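Local coordinates for protein oxidoreductase (Thermotoga maritima, PDB 1ZH8) that probably catalyses NADP(H)-dependent oxidation of a CH-OH group or reduction of the corresponding carbonyl, as a GFO/IDH/MocA-family dehydrogenase, at residues S235-F240 / V245-I250. Sequence-based numbering, arbitrary orientation.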
loop_
_atom_site.group_PDB
_atom_site.type_symbol
_atom_site.label_atom_id
_atom_site.label_comp_id
_atom_site.label_asym_id
_atom_site.label_seq_id
_atom_site.Cartn_x
_atom_site.Cartn_y
_atom_site.Cartn_z
ATOM N N SER A 235 0.967 3.509 -7.565
ATOM C CA SER A 235 0.631 2.752 -6.350
ATOM C C SER A 235 -0.064 1.448 -6.730
ATOM O O SER A 235 -0.980 1.438 -7.575
ATOM C CB SER A 235 -0.246 3.571 -5.415
ATOM O OG SER A 235 -0.239 3.017 -4.114
ATOM N N SER A 236 0.352 0.354 -6.101
ATOM C CA SER A 236 -0.089 -0.976 -6.508
ATOM C C SER A 236 -0.272 -1.949 -5.356
ATOM O O SER A 236 0.427 -1.870 -4.349
ATOM C CB SER A 236 0.926 -1.573 -7.477
ATOM O OG SER A 236 2.142 -1.807 -6.811
ATOM N N ILE A 237 -1.221 -2.867 -5.514
ATOM C CA ILE A 237 -1.244 -4.090 -4.707
ATOM C C ILE A 237 -1.108 -5.267 -5.632
ATOM O O ILE A 237 -1.503 -5.222 -6.809
ATOM C CB ILE A 237 -2.544 -4.303 -3.913
ATOM C CG1 ILE A 237 -3.746 -3.899 -4.743
ATOM C CG2 ILE A 237 -2.523 -3.526 -2.607
ATOM C CD1 ILE A 237 -5.022 -4.406 -4.165
ATOM N N PHE A 238 -0.584 -6.342 -5.091
ATOM C CA PHE A 238 -0.413 -7.537 -5.879
ATOM C C PHE A 238 -0.295 -8.723 -4.928
ATOM O O PHE A 238 -0.192 -8.566 -3.713
ATOM C CB PHE A 238 0.827 -7.420 -6.792
ATOM C CG PHE A 238 2.057 -6.906 -6.086
ATOM C CD1 PHE A 238 2.224 -5.523 -5.848
ATOM C CD2 PHE A 238 3.043 -7.781 -5.654
ATOM C CE1 PHE A 238 3.347 -5.017 -5.211
ATOM C CE2 PHE A 238 4.195 -7.285 -5.008
ATOM C CZ PHE A 238 4.350 -5.900 -4.792
ATOM N N GLU A 239 -0.326 -9.915 -5.490
ATOM C CA GLU A 239 -0.165 -11.108 -4.699
ATOM C C GLU A 239 0.891 -11.949 -5.404
ATOM O O GLU A 239 0.883 -12.084 -6.619
ATOM C CB GLU A 239 -1.511 -11.823 -4.580
ATOM C CG GLU A 239 -1.521 -13.048 -3.704
ATOM C CD GLU A 239 -2.928 -13.634 -3.518
ATOM O OE1 GLU A 239 -3.863 -13.252 -4.255
ATOM O OE2 GLU A 239 -3.093 -14.490 -2.623
ATOM N N PHE A 240 1.848 -12.455 -4.646
ATOM C CA PHE A 240 2.796 -13.399 -5.202
ATOM C C PHE A 240 2.106 -14.763 -5.364
ATOM O O PHE A 240 1.084 -15.037 -4.707
ATOM C CB PHE A 240 4.006 -13.517 -4.283
ATOM C CG PHE A 240 4.855 -12.279 -4.224
ATOM C CD1 PHE A 240 4.598 -11.278 -3.276
ATOM C CD2 PHE A 240 5.940 -12.130 -5.082
ATOM C CE1 PHE A 240 5.401 -10.143 -3.197
ATOM C CE2 PHE A 240 6.735 -10.978 -5.036
ATOM C CZ PHE A 240 6.470 -9.988 -4.096
ATOM N N VAL A 245 1.106 -10.951 0.050
ATOM C CA VAL A 245 0.539 -9.709 -0.485
ATOM C C VAL A 245 1.604 -8.616 -0.527
ATOM O O VAL A 245 2.394 -8.444 0.424
ATOM C CB VAL A 245 -0.655 -9.231 0.365
ATOM C CG1 VAL A 245 -1.221 -7.891 -0.169
ATOM C CG2 VAL A 245 -1.739 -10.321 0.454
ATOM N N GLY A 246 1.639 -7.887 -1.634
ATOM C CA GLY A 246 2.578 -6.796 -1.792
ATOM C C GLY A 246 1.902 -5.460 -1.990
ATOM O O GLY A 246 0.805 -5.388 -2.557
ATOM N N ASN A 247 2.552 -4.404 -1.500
ATOM C CA ASN A 247 2.230 -3.015 -1.850
ATOM C C ASN A 247 3.492 -2.356 -2.372
ATOM O O ASN A 247 4.530 -2.365 -1.717
ATOM C CB ASN A 247 1.741 -2.197 -0.641
ATOM C CG ASN A 247 0.331 -2.558 -0.186
ATOM O OD1 ASN A 247 -0.267 -3.546 -0.640
ATOM N ND2 ASN A 247 -0.214 -1.748 0.727
ATOM N N TYR A 248 3.415 -1.753 -3.536
ATOM C CA TYR A 248 4.569 -1.070 -4.073
ATOM C C TYR A 248 4.068 0.277 -4.547
ATOM O O TYR A 248 3.181 0.322 -5.421
ATOM C CB TYR A 248 5.185 -1.885 -5.216
ATOM C CG TYR A 248 6.103 -1.119 -6.153
ATOM C CD1 TYR A 248 7.340 -0.629 -5.722
ATOM C CD2 TYR A 248 5.747 -0.922 -7.486
ATOM C CE1 TYR A 248 8.166 0.054 -6.583
ATOM C CE2 TYR A 248 6.587 -0.249 -8.374
ATOM C CZ TYR A 248 7.790 0.241 -7.916
ATOM O OH TYR A 248 8.622 0.904 -8.791
ATOM N N THR A 249 4.602 1.346 -3.936
ATOM C CA THR A 249 4.234 2.738 -4.253
ATOM C C THR A 249 5.502 3.563 -4.500
ATOM O O THR A 249 6.465 3.483 -3.728
ATOM C CB THR A 249 3.446 3.384 -3.104
ATOM O OG1 THR A 249 2.215 2.699 -2.941
ATOM C CG2 THR A 249 3.142 4.821 -3.378
ATOM N N ILE A 250 5.517 4.344 -5.577
ATOM C CA ILE A 250 6.673 5.179 -5.868
ATOM C C ILE A 250 6.266 6.483 -6.515
ATOM O O ILE A 250 5.346 6.516 -7.334
ATOM C CB ILE A 250 7.709 4.445 -6.740
ATOM C CG1 ILE A 250 8.982 5.296 -6.952
ATOM C CG2 ILE A 250 7.092 4.024 -8.075
ATOM C CD1 ILE A 250 10.179 4.480 -7.481
#
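Phe238 and Gly246 face each other as a hydrogen-bonded pair of an antiparallel hairpin, Gly246 N giving a nearly straight bond (177°) to Phe238 O at 2.9 Å, while Phe238 N returns one to Gly246 O. Ser236 and Tyr248 form the next such pair; there Tyr248 N reaches Ser236 O well, but Ser236 N meets Tyr248 O only weakly, the N-H...O angle being 126°. The Ser236 hydroxyl gives Tyr248 O a second donor: with chi1 at 66°, OG swings between the backbone N and the carbonyl carbon and donates to Tyr248 O at 2.7 Å, in the carbonyl plane on a lone pair. Serine suits this place because its short arm can bend back to the neighbouring strand.

Phe238 lays its ring over the backbone opposite, Gly246 CA standing 3.7 Å from the ring centroid in a CH-pi contact. Glycine suits this place, since a CB on this residue would run into the ring as it lies. The ring's CE1 edge meets Tyr248 CB at 3.6 Å. An alanine in place of Phe238 would probably leave Gly246 CA uncovered and open a gap beside Tyr248 and Met207.

The hairpin belongs to the large mixed sheet of the C-terminal domain. Phe238 and Tyr248 lie on the face covered by helix 195-211, where the Tyr248 hydroxyl is hydrogen-bonded to His203; the face bearing Ser235, Ile237 and Thr249 packs against the second subunit, Ile237 touching its counterpart there. On this face Ser235 OG and Thr249 OG1 share a hydrogen bond of 2.7 Å, two small hydroxyls spanning a non-hydrogen-bonded pair whose CA atoms are just 4.2 Å apart; both also meet Asn247 of the second subunit. Glu239, paired with Val245, extends to that same face; its OE1 accepts from Trp216 of strand 214-222, and OE2 forms a salt bridge with Lys222 of the second subunit.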